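Local coordinates for protein aldose 1-epimerase (Caenorhabditis elegans, PDB 1LUR) that probably catalyses the interconversion of the alpha and beta anomers of aldose sugars such as galactose, at residues 47-52 against 263-268; 35-40 against 151-156; 174-177 against 182-185. One frame throughout, in Å; residues are numbered along the deposited sequence.

Contact 1: 47-52 against 263-268; sequences QDLVLG and SGIELS
The backbones of 47-52 and 263-268 stay well apart, the nearest alpha carbons being Gln-47 CA and Ser-263 CA at 8.6 Å, and no hydrogen bond spans the gap. Side chains bridge it instead. Ile-265 reaches across with its longer branch extended (chi2 177°), and its CD1 comes within 3.7 Å of Leu-49 CD2. That same leucine methyl is flanked by the shorter branch, Ile-265 CG2, at 4.0 Å, so one methyl group touches both arms of the isoleucine, the two side chains crossing at a slant. Gln-47 adds only its base: its CB lies 4.0 Å from Ile-265 CD1, whereas its side chain bends at chi2 (62°) and takes the amide back to its own segment, where NE2 makes a weak bond to Asp-48 O. The carboxylate of Asp-48 shapes the turn beyond the strand: OD1 accepts Val-50 N at 3.2 Å in an Asx turn, and also receives Leu-37 N. Phe-335 also packs on Leu-49. The join between the end of edge strand 46-48, with the residue that follows it, and the start of strand 265-271 is thus purely apolar, while Asp-48 OD1 and Ser-263 OG find their partners elsewhere, the latter at Leu-177 O.

Contact 2: 35-40 against 151-156; sequences AKLTFP and NQLIIE
The side-chain oxygen of Asn-151 meets the ring of Phe-39 at its edge, lying in the ring plane with OD1 3.8 Å from Phe-39 CE1. The amide does not stack on the ring: the two planes stand 77° apart, and the side chains cross at about a right angle. An aromatic edge carries a slight positive charge, so an oxygen there is probably mildly favourable, but the firmer partner of Asn-151 OD1 is Asn-19 ND2, which donates a hydrogen bond to it. Asn-151 adopts left-handed helical backbone angles (phi 59°, psi 41°), just before strand 152-160.

Two residues away in each segment, the contact becomes wholly apolar. Leu-37 and Leu-153 approach each other from facing strands, Leu-37 CD1 lying 3.6 Å from Leu-153 CD2. In Leu-37 CG is set opposite the backbone N, which helps bring CD1 to Leu-153. Phe-335 touches both leucines, and Trp-175 packs on Leu-37, so the pair belongs to a larger hydrophobic layer.

The backbones keep the spacing of layers rather than of neighbours in a sheet: Leu-37 CA and Leu-153 CA are 9.2 Å apart, and no hydrogen bond joins the segments. Strand 33-40, with a classic beta bulge where Ala-35 and Lys-36 both face Thr-26, belongs to a four-stranded antiparallel sheet; strand 152-160 belongs to the nine-stranded one. Facing sheets filled by alternate inward side chains are the mark of a beta-sandwich, as in the galactose mutarotase family.

Contact 3: 174-177 against 182-185; sequences YWNL and TVAE
Van der Waals contact is all that passes directly between these segments, Val-183 meeting the carbonyl of Trp-175, at the end of strand 170-175, and the amide of Asn-176, just beyond it. One methyl does the touching. Val-183 CG1 lies 3.8 Å from the carbonyl oxygen Trp-175 O and also 3.8 Å from Asn-176 ND2, so an apolar group rests against two polar atoms. With chi1 at -64° it is CG1 that stands beside the backbone N and is carried toward Asn-176. The alpha carbons Asn-176 CA and Val-183 CA approach to 6.5 Å. Leu-224 also packs on Val-183.

The amide of Asn-176 is hydrogen-bonded at both its O and its N, although none of these bonds crosses to 182-185. CG is anti to the backbone N (chi1 179°), and from there OD1 accepts Gly-179 N and, more weakly, Asp-178 N, the latter being the pairing of an Asx turn. ND2 gives bonds to Ser-180 O and to Lys-298 O. A buried amide is therefore used at both ends, and these bonds would fix which way round it sits while binding the turn that follows the strand. That turn marks a change of layer in the fold: strand 170-175 lies in the seven-stranded antiparallel sheet beside strand 300-305, and the chain then runs on to strand 187-192 in the nine-stranded sheet.

Aromatic packing involves the indole of Trp-175, which meets the ring of Tyr-333 with planes about 35° apart, while Phe-258 of strand 256-259 touches it as well.

Backbone bonds anchor the loop itself, Val-183 being paired with Asn-297 and Ala-184 with Lys-225.

Leu-49 and Trp-175 tie the three contacts together. Contacts 1 and 2, with centres about 9 Å apart, share the pairing of strands 33-40 and 46-48: Leu-49 N is 2.7 Å from Leu-37 O, and Gln-47 O is 3.0 Å from Phe-39 N, both probable hydrogen bonds. Contact 3 is centred about 8 Å from contact 1 and joins it through a probable hydrogen bond between Leu-49 O and Asn-176 N, 2.9 Å apart. The centres of contacts 2 and 3 are about 16 Å apart, yet the indole of Trp-175 reaches Leu-37. Together they connect three antiparallel sheets.

Contact 1: 47-52 against 263-268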
ATOM      1  N   GLN A  47     -12.296 -13.214  10.576  1.00 49.53           N
ATOM      2  CA  GLN A  47     -11.562 -13.471   9.352  1.00 48.58           C
ATOM      3  C   GLN A  47     -10.394 -12.504   9.256  1.00 47.19           C
ATOM      4  O   GLN A  47     -10.549 -11.306   9.511  1.00 45.97           O
ATOM      5  CB  GLN A  47     -12.466 -13.287   8.135  1.00 50.41           C
ATOM      6  CG  GLN A  47     -11.767 -13.586   6.826  1.00 53.32           C
ATOM      7  CD  GLN A  47     -11.312 -15.028   6.741  1.00 54.90           C
ATOM      8  OE1 GLN A  47     -12.135 -15.944   6.688  1.00 56.47           O
ATOM      9  NE2 GLN A  47      -9.999 -15.241   6.737  1.00 55.04           N
ATOM     10  N   ASP A  48      -9.224 -13.033   8.919  1.00 45.25           N
ATOM     11  CA  ASP A  48      -8.034 -12.204   8.786  1.00 43.56           C
ATOM     12  C   ASP A  48      -8.154 -11.694   7.356  1.00 42.69           C
ATOM     13  O   ASP A  48      -8.124 -12.480   6.408  1.00 41.27           O
ATOM     14  CB  ASP A  48      -6.767 -13.044   8.944  1.00 44.58           C
ATOM     15  CG  ASP A  48      -5.527 -12.191   9.168  1.00 45.71           C
ATOM     16  OD1 ASP A  48      -5.417 -11.119   8.528  1.00 45.03           O
ATOM     17  OD2 ASP A  48      -4.663 -12.598   9.974  1.00 43.71           O
ATOM     18  N   LEU A  49      -8.295 -10.383   7.205  1.00 40.73           N
ATOM     19  CA  LEU A  49      -8.435  -9.774   5.893  1.00 39.49           C
ATOM     20  C   LEU A  49      -7.161  -9.534   5.080  1.00 38.56           C
ATOM     21  O   LEU A  49      -7.244  -9.200   3.902  1.00 37.65           O
ATOM     22  CB  LEU A  49      -9.207  -8.462   6.037  1.00 38.95           C
ATOM     23  CG  LEU A  49     -10.513  -8.567   6.834  1.00 39.43           C
ATOM     24  CD1 LEU A  49     -11.143  -7.189   6.961  1.00 39.21           C
ATOM     25  CD2 LEU A  49     -11.470  -9.533   6.139  1.00 39.04           C
ATOM     26  N   VAL A  50      -5.993  -9.703   5.688  1.00 38.93           N
ATOM     27  CA  VAL A  50      -4.744  -9.487   4.956  1.00 38.73           C
ATOM     28  C   VAL A  50      -3.823 -10.704   4.979  1.00 39.82           C
ATOM     29  O   VAL A  50      -3.782 -11.457   5.958  1.00 39.62           O
ATOM     30  CB  VAL A  50      -3.955  -8.278   5.517  1.00 36.69           C
ATOM     31  CG1 VAL A  50      -4.828  -7.035   5.492  1.00 36.63           C
ATOM     32  CG2 VAL A  50      -3.472  -8.568   6.931  1.00 35.56           C
ATOM     33  N   LEU A  51      -3.084 -10.898   3.891  1.00 41.12           N
ATOM     34  CA  LEU A  51      -2.163 -12.025   3.801  1.00 42.55           C
ATOM     35  C   LEU A  51      -1.019 -11.760   4.763  1.00 44.17           C
ATOM     36  O   LEU A  51      -0.933 -10.679   5.347  1.00 44.09           O
ATOM     37  CB  LEU A  51      -1.634 -12.171   2.374  1.00 42.44           C
ATOM     38  CG  LEU A  51      -2.715 -12.369   1.309  1.00 42.90           C
ATOM     39  CD1 LEU A  51      -2.071 -12.539  -0.058  1.00 42.78           C
ATOM     40  CD2 LEU A  51      -3.564 -13.587   1.657  1.00 41.98           C
ATOM     41  N   GLY A  52      -0.146 -12.745   4.936  1.00 44.70           N
ATOM     42  CA  GLY A  52       0.972 -12.568   5.840  1.00 45.81           C
ATOM     43  C   GLY A  52       1.690 -13.857   6.189  1.00 46.69           C
ATOM     44  O   GLY A  52       1.676 -14.821   5.423  1.00 47.10           O
ATOM     45  N   SER A 263     -18.353 -13.839   2.424  1.00 48.30           N
ATOM     46  CA  SER A 263     -18.190 -13.540   3.846  1.00 47.00           C
ATOM     47  C   SER A 263     -19.018 -12.341   4.286  1.00 45.82           C
ATOM     48  O   SER A 263     -19.163 -12.087   5.478  1.00 45.51           O
ATOM     49  CB  SER A 263     -16.718 -13.275   4.168  1.00 48.41           C
ATOM     50  OG  SER A 263     -16.249 -12.129   3.478  1.00 48.07           O
ATOM     51  N   GLY A 264     -19.550 -11.603   3.319  1.00 45.51           N
ATOM     52  CA  GLY A 264     -20.356 -10.440   3.640  1.00 45.57           C
ATOM     53  C   GLY A 264     -19.539  -9.281   4.182  1.00 46.07           C
ATOM     54  O   GLY A 264     -20.098  -8.273   4.622  1.00 46.22           O
ATOM     55  N   ILE A 265     -18.217  -9.419   4.158  1.00 44.35           N
ATOM     56  CA  ILE A 265     -17.341  -8.361   4.653  1.00 44.41           C
ATOM     57  C   ILE A 265     -17.060  -7.334   3.563  1.00 44.85           C
ATOM     58  O   ILE A 265     -16.791  -7.681   2.411  1.00 45.12           O
ATOM     59  CB  ILE A 265     -15.991  -8.926   5.160  1.00 44.16           C
ATOM     60  CG1 ILE A 265     -16.222  -9.787   6.406  1.00 43.38           C
ATOM     61  CG2 ILE A 265     -15.028  -7.782   5.478  1.00 42.41           C
ATOM     62  CD1 ILE A 265     -14.967 -10.436   6.936  1.00 42.17           C
ATOM     63  N   GLU A 266     -17.133  -6.062   3.933  1.00 44.54           N
ATOM     64  CA  GLU A 266     -16.885  -4.991   2.984  1.00 44.70           C
ATOM     65  C   GLU A 266     -15.815  -4.050   3.519  1.00 42.83           C
ATOM     66  O   GLU A 266     -15.684  -3.861   4.730  1.00 42.75           O
ATOM     67  CB  GLU A 266     -18.179  -4.226   2.713  1.00 47.07           C
ATOM     68  CG  GLU A 266     -18.023  -3.018   1.813  1.00 50.23           C
ATOM     69  CD  GLU A 266     -19.358  -2.467   1.357  1.00 53.00           C
ATOM     70  OE1 GLU A 266     -19.385  -1.366   0.767  1.00 53.90           O
ATOM     71  OE2 GLU A 266     -20.385  -3.143   1.584  1.00 54.97           O
ATOM     72  N   LEU A 267     -15.039  -3.483   2.602  1.00 41.11           N
ATOM     73  CA  LEU A 267     -13.967  -2.555   2.933  1.00 37.63           C
ATOM     74  C   LEU A 267     -14.127  -1.317   2.067  1.00 36.72           C
ATOM     75  O   LEU A 267     -14.251  -1.424   0.848  1.00 35.64           O
ATOM     76  CB  LEU A 267     -12.604  -3.196   2.654  1.00 39.53           C
ATOM     77  CG  LEU A 267     -11.413  -2.241   2.526  1.00 39.31           C
ATOM     78  CD1 LEU A 267     -11.181  -1.559   3.866  1.00 41.81           C
ATOM     79  CD2 LEU A 267     -10.164  -2.993   2.085  1.00 40.73           C
ATOM     80  N   SER A 268     -14.149  -0.145   2.694  1.00 34.60           N
ATOM     81  CA  SER A 268     -14.290   1.103   1.959  1.00 34.51           C
ATOM     82  C   SER A 268     -13.067   1.933   2.318  1.00 33.88           C
ATOM     83  O   SER A 268     -12.597   1.896   3.457  1.00 34.05           O
ATOM     84  CB  SER A 268     -15.566   1.847   2.367  1.00 36.28           C
ATOM     85  OG  SER A 268     -15.444   2.403   3.663  1.00 42.17           O
TER

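Contact 2: 35-40 against 151-156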
ATOM      1  N   ALA A  35       0.694  -6.725   9.829  1.00 34.35           N
ATOM      2  CA  ALA A  35       0.754  -8.186   9.827  1.00 35.02           C
ATOM      3  C   ALA A  35      -0.592  -8.900   9.717  1.00 36.17           C
ATOM      4  O   ALA A  35      -0.744  -9.829   8.923  1.00 36.82           O
ATOM      5  CB  ALA A  35       1.485  -8.666  11.074  1.00 35.64           C
ATOM      6  N   LYS A  36      -1.559  -8.485  10.527  1.00 35.86           N
ATOM      7  CA  LYS A  36      -2.880  -9.103  10.502  1.00 36.68           C
ATOM      8  C   LYS A  36      -3.954  -8.059  10.730  1.00 36.41           C
ATOM      9  O   LYS A  36      -3.680  -6.972  11.237  1.00 34.85           O
ATOM     10  CB  LYS A  36      -3.021 -10.140  11.617  1.00 37.77           C
ATOM     11  CG  LYS A  36      -1.883 -11.123  11.783  1.00 39.84           C
ATOM     12  CD  LYS A  36      -2.037 -11.870  13.111  1.00 40.89           C
ATOM     13  CE  LYS A  36      -3.439 -12.461  13.260  1.00 40.57           C
ATOM     14  NZ  LYS A  36      -3.637 -13.135  14.573  1.00 40.55           N
ATOM     15  N   LEU A  37      -5.182  -8.420  10.370  1.00 38.12           N
ATOM     16  CA  LEU A  37      -6.349  -7.557  10.522  1.00 39.50           C
ATOM     17  C   LEU A  37      -7.572  -8.476  10.551  1.00 39.67           C
ATOM     18  O   LEU A  37      -8.061  -8.917   9.509  1.00 40.11           O
ATOM     19  CB  LEU A  37      -6.455  -6.563   9.365  1.00 39.98           C
ATOM     20  CG  LEU A  37      -7.437  -5.407   9.595  1.00 39.95           C
ATOM     21  CD1 LEU A  37      -7.146  -4.306   8.613  1.00 42.75           C
ATOM     22  CD2 LEU A  37      -8.868  -5.880   9.455  1.00 41.06           C
ATOM     23  N   THR A  38      -8.057  -8.764  11.755  1.00 39.76           N
ATOM     24  CA  THR A  38      -9.214  -9.633  11.927  1.00 39.28           C
ATOM     25  C   THR A  38     -10.515  -8.857  12.099  1.00 40.05           C
ATOM     26  O   THR A  38     -10.550  -7.818  12.756  1.00 38.86           O
ATOM     27  CB  THR A  38      -9.016 -10.552  13.146  1.00 39.07           C
ATOM     28  OG1 THR A  38      -8.834  -9.752  14.320  1.00 40.91           O
ATOM     29  CG2 THR A  38      -7.788 -11.421  12.954  1.00 39.83           C
ATOM     30  N   PHE A  39     -11.586  -9.383  11.509  1.00 40.76           N
ATOM     31  CA  PHE A  39     -12.903  -8.757  11.579  1.00 42.16           C
ATOM     32  C   PHE A  39     -13.962  -9.835  11.358  1.00 43.41           C
ATOM     33  O   PHE A  39     -13.870 -10.618  10.415  1.00 43.85           O
ATOM     34  CB  PHE A  39     -13.022  -7.686  10.497  1.00 39.82           C
ATOM     35  CG  PHE A  39     -14.199  -6.770  10.668  1.00 37.74           C
ATOM     36  CD1 PHE A  39     -14.250  -5.877  11.733  1.00 38.70           C
ATOM     37  CD2 PHE A  39     -15.240  -6.771   9.744  1.00 37.25           C
ATOM     38  CE1 PHE A  39     -15.318  -4.992  11.875  1.00 37.43           C
ATOM     39  CE2 PHE A  39     -16.314  -5.890   9.875  1.00 36.35           C
ATOM     40  CZ  PHE A  39     -16.352  -4.999  10.942  1.00 35.84           C
ATOM     41  N   PRO A  40     -14.988  -9.886  12.219  1.00 45.64           N
ATOM     42  CA  PRO A  40     -16.035 -10.901  12.062  1.00 46.14           C
ATOM     43  C   PRO A  40     -16.836 -10.776  10.767  1.00 47.36           C
ATOM     44  O   PRO A  40     -17.179  -9.674  10.343  1.00 46.78           O
ATOM     45  CB  PRO A  40     -16.896 -10.696  13.304  1.00 46.07           C
ATOM     46  CG  PRO A  40     -16.776  -9.218  13.548  1.00 46.92           C
ATOM     47  CD  PRO A  40     -15.298  -8.971  13.333  1.00 45.77           C
ATOM     48  N   ASN A 151     -15.052   1.276  13.555  1.00 32.07           N
ATOM     49  CA  ASN A 151     -14.534   0.110  12.839  1.00 31.45           C
ATOM     50  C   ASN A 151     -13.633   0.528  11.692  1.00 30.61           C
ATOM     51  O   ASN A 151     -13.677  -0.048  10.598  1.00 29.98           O
ATOM     52  CB  ASN A 151     -15.662  -0.768  12.301  1.00 33.83           C
ATOM     53  CG  ASN A 151     -16.360  -1.541  13.389  1.00 35.80           C
ATOM     54  OD1 ASN A 151     -15.720  -2.046  14.310  1.00 36.29           O
ATOM     55  ND2 ASN A 151     -17.680  -1.653  13.286  1.00 38.14           N
ATOM     56  N   GLN A 152     -12.814   1.536  11.953  1.00 29.77           N
ATOM     57  CA  GLN A 152     -11.896   2.035  10.946  1.00 29.85           C
ATOM     58  C   GLN A 152     -10.445   1.825  11.344  1.00 29.63           C
ATOM     59  O   GLN A 152     -10.094   1.848  12.528  1.00 29.09           O
ATOM     60  CB  GLN A 152     -12.092   3.534  10.728  1.00 31.78           C
ATOM     61  CG  GLN A 152     -13.500   3.968  10.395  1.00 32.71           C
ATOM     62  CD  GLN A 152     -13.585   5.461  10.193  1.00 33.54           C
ATOM     63  OE1 GLN A 152     -13.069   6.233  11.001  1.00 33.39           O
ATOM     64  NE2 GLN A 152     -14.237   5.880   9.112  1.00 31.87           N
ATOM     65  N   LEU A 153      -9.610   1.607  10.338  1.00 27.97           N
ATOM     66  CA  LEU A 153      -8.187   1.415  10.544  1.00 26.63           C
ATOM     67  C   LEU A 153      -7.658   2.673   9.868  1.00 26.74           C
ATOM     68  O   LEU A 153      -7.903   2.896   8.677  1.00 27.18           O
ATOM     69  CB  LEU A 153      -7.653   0.182   9.813  1.00 25.80           C
ATOM     70  CG  LEU A 153      -6.119   0.141   9.737  1.00 26.92           C
ATOM     71  CD1 LEU A 153      -5.523   0.023  11.142  1.00 30.69           C
ATOM     72  CD2 LEU A 153      -5.678  -1.034   8.880  1.00 29.84           C
ATOM     73  N   ILE A 154      -6.986   3.519  10.633  1.00 25.75           N
ATOM     74  CA  ILE A 154      -6.441   4.747  10.079  1.00 26.51           C
ATOM     75  C   ILE A 154      -4.925   4.658   9.992  1.00 26.28           C
ATOM     76  O   ILE A 154      -4.253   4.333  10.979  1.00 25.02           O
ATOM     77  CB  ILE A 154      -6.805   5.965  10.954  1.00 27.66           C
ATOM     78  CG1 ILE A 154      -8.321   6.184  10.936  1.00 28.40           C
ATOM     79  CG2 ILE A 154      -6.065   7.204  10.458  1.00 27.90           C
ATOM     80  CD1 ILE A 154      -8.793   7.257  11.891  1.00 31.40           C
ATOM     81  N   ILE A 155      -4.392   4.925   8.804  1.00 25.70           N
ATOM     82  CA  ILE A 155      -2.954   4.884   8.603  1.00 26.43           C
ATOM     83  C   ILE A 155      -2.529   6.306   8.282  1.00 27.47           C
ATOM     84  O   ILE A 155      -3.017   6.910   7.325  1.00 26.24           O
ATOM     85  CB  ILE A 155      -2.516   4.001   7.409  1.00 28.09           C
ATOM     86  CG1 ILE A 155      -2.961   2.551   7.603  1.00 27.12           C
ATOM     87  CG2 ILE A 155      -0.992   4.047   7.283  1.00 26.58           C
ATOM     88  CD1 ILE A 155      -2.486   1.623   6.491  1.00 29.06           C
ATOM     89  N   GLU A 156      -1.640   6.849   9.099  1.00 26.22           N
ATOM     90  CA  GLU A 156      -1.157   8.200   8.885  1.00 27.84           C
ATOM     91  C   GLU A 156       0.295   8.099   8.468  1.00 27.80           C
ATOM     92  O   GLU A 156       1.049   7.299   9.017  1.00 26.42           O
ATOM     93  CB  GLU A 156      -1.237   9.019  10.163  1.00 30.99           C
ATOM     94  CG  GLU A 156      -2.637   9.319  10.630  1.00 35.05           C
ATOM     95  CD  GLU A 156      -2.642   9.853  12.042  1.00 38.46           C
ATOM     96  OE1 GLU A 156      -2.001  10.904  12.289  1.00 42.38           O
ATOM     97  OE2 GLU A 156      -3.278   9.216  12.906  1.00 41.23           O
TER

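Contact 3: 174-177 against 182-185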
ATOM      1  N   TYR A 174      -1.946  -6.893   1.295  1.00 31.98           N
ATOM      2  CA  TYR A 174      -2.653  -7.678   0.284  1.00 32.21           C
ATOM      3  C   TYR A 174      -3.973  -8.076   0.942  1.00 31.14           C
ATOM      4  O   TYR A 174      -3.969  -8.726   1.989  1.00 30.83           O
ATOM      5  CB  TYR A 174      -1.876  -8.949  -0.070  1.00 34.78           C
ATOM      6  CG  TYR A 174      -0.632  -8.756  -0.918  1.00 37.31           C
ATOM      7  CD1 TYR A 174       0.506  -8.126  -0.409  1.00 38.26           C
ATOM      8  CD2 TYR A 174      -0.575  -9.267  -2.215  1.00 38.78           C
ATOM      9  CE1 TYR A 174       1.674  -8.019  -1.175  1.00 39.01           C
ATOM     10  CE2 TYR A 174       0.581  -9.164  -2.985  1.00 39.37           C
ATOM     11  CZ  TYR A 174       1.700  -8.543  -2.463  1.00 39.52           C
ATOM     12  OH  TYR A 174       2.838  -8.452  -3.236  1.00 41.36           O
ATOM     13  N   TRP A 175      -5.094  -7.707   0.327  1.00 31.36           N
ATOM     14  CA  TRP A 175      -6.400  -8.030   0.887  1.00 32.50           C
ATOM     15  C   TRP A 175      -7.176  -9.192   0.274  1.00 34.19           C
ATOM     16  O   TRP A 175      -7.202  -9.380  -0.940  1.00 35.37           O
ATOM     17  CB  TRP A 175      -7.287  -6.784   0.869  1.00 31.98           C
ATOM     18  CG  TRP A 175      -6.675  -5.602   1.546  1.00 33.29           C
ATOM     19  CD1 TRP A 175      -5.832  -4.684   0.987  1.00 32.96           C
ATOM     20  CD2 TRP A 175      -6.835  -5.217   2.918  1.00 32.03           C
ATOM     21  NE1 TRP A 175      -5.457  -3.751   1.925  1.00 32.27           N
ATOM     22  CE2 TRP A 175      -6.058  -4.055   3.119  1.00 33.03           C
ATOM     23  CE3 TRP A 175      -7.556  -5.744   3.999  1.00 31.74           C
ATOM     24  CZ2 TRP A 175      -5.983  -3.407   4.358  1.00 31.51           C
ATOM     25  CZ3 TRP A 175      -7.482  -5.099   5.229  1.00 31.04           C
ATOM     26  CH2 TRP A 175      -6.700  -3.944   5.396  1.00 31.68           C
ATOM     27  N   ASN A 176      -7.814  -9.956   1.155  1.00 37.01           N
ATOM     28  CA  ASN A 176      -8.627 -11.120   0.813  1.00 39.50           C
ATOM     29  C   ASN A 176      -9.605 -11.162   1.983  1.00 39.97           C
ATOM     30  O   ASN A 176      -9.221 -11.462   3.113  1.00 39.50           O
ATOM     31  CB  ASN A 176      -7.780 -12.395   0.780  1.00 42.05           C
ATOM     32  CG  ASN A 176      -8.601 -13.626   0.447  1.00 45.72           C
ATOM     33  OD1 ASN A 176      -9.555 -13.958   1.153  1.00 47.07           O
ATOM     34  ND2 ASN A 176      -8.238 -14.306  -0.634  1.00 47.27           N
ATOM     35  N   LEU A 177     -10.866 -10.852   1.707  1.00 42.19           N
ATOM     36  CA  LEU A 177     -11.903 -10.830   2.731  1.00 43.29           C
ATOM     37  C   LEU A 177     -12.635 -12.117   3.120  1.00 44.98           C
ATOM     38  O   LEU A 177     -13.370 -12.116   4.106  1.00 45.34           O
ATOM     39  CB  LEU A 177     -12.939  -9.771   2.344  1.00 41.90           C
ATOM     40  CG  LEU A 177     -12.361  -8.463   1.788  1.00 42.02           C
ATOM     41  CD1 LEU A 177     -13.492  -7.497   1.450  1.00 42.87           C
ATOM     42  CD2 LEU A 177     -11.414  -7.842   2.805  1.00 41.29           C
ATOM     43  N   THR A 182      -8.728 -17.296  -4.461  1.00 53.05           N
ATOM     44  CA  THR A 182      -8.490 -16.107  -5.267  1.00 53.27           C
ATOM     45  C   THR A 182      -9.581 -15.072  -4.987  1.00 53.01           C
ATOM     46  O   THR A 182     -10.595 -15.383  -4.355  1.00 53.63           O
ATOM     47  CB  THR A 182      -8.495 -16.442  -6.775  1.00 53.65           C
ATOM     48  OG1 THR A 182      -9.822 -16.785  -7.188  1.00 54.21           O
ATOM     49  CG2 THR A 182      -7.565 -17.614  -7.064  1.00 53.72           C
ATOM     50  N   VAL A 183      -9.371 -13.843  -5.454  1.00 51.50           N
ATOM     51  CA  VAL A 183     -10.337 -12.766  -5.251  1.00 49.46           C
ATOM     52  C   VAL A 183     -11.084 -12.437  -6.538  1.00 48.77           C
ATOM     53  O   VAL A 183     -11.633 -11.347  -6.684  1.00 48.15           O
ATOM     54  CB  VAL A 183      -9.647 -11.470  -4.737  1.00 49.50           C
ATOM     55  CG1 VAL A 183      -9.032 -11.711  -3.364  1.00 48.05           C
ATOM     56  CG2 VAL A 183      -8.580 -11.018  -5.726  1.00 48.43           C
ATOM     57  N   ALA A 184     -11.107 -13.384  -7.470  1.00 48.77           N
ATOM     58  CA  ALA A 184     -11.793 -13.175  -8.740  1.00 49.32           C
ATOM     59  C   ALA A 184     -13.269 -12.848  -8.535  1.00 49.28           C
ATOM     60  O   ALA A 184     -13.843 -12.039  -9.267  1.00 48.87           O
ATOM     61  CB  ALA A 184     -11.655 -14.413  -9.612  1.00 49.32           C
ATOM     62  N   GLU A 185     -13.876 -13.468  -7.528  1.00 50.07           N
ATOM     63  CA  GLU A 185     -15.289 -13.242  -7.234  1.00 51.07           C
ATOM     64  C   GLU A 185     -15.574 -11.974  -6.431  1.00 49.83           C
ATOM     65  O   GLU A 185     -16.714 -11.507  -6.388  1.00 49.76           O
ATOM     66  CB  GLU A 185     -15.866 -14.462  -6.512  1.00 53.61           C
ATOM     67  CG  GLU A 185     -15.835 -15.735  -7.351  1.00 57.27           C
ATOM     68  CD  GLU A 185     -16.721 -15.645  -8.583  1.00 58.95           C
ATOM     69  OE1 GLU A 185     -17.960 -15.573  -8.423  1.00 60.34           O
ATOM     70  OE2 GLU A 185     -16.181 -15.639  -9.711  1.00 60.05           O
TER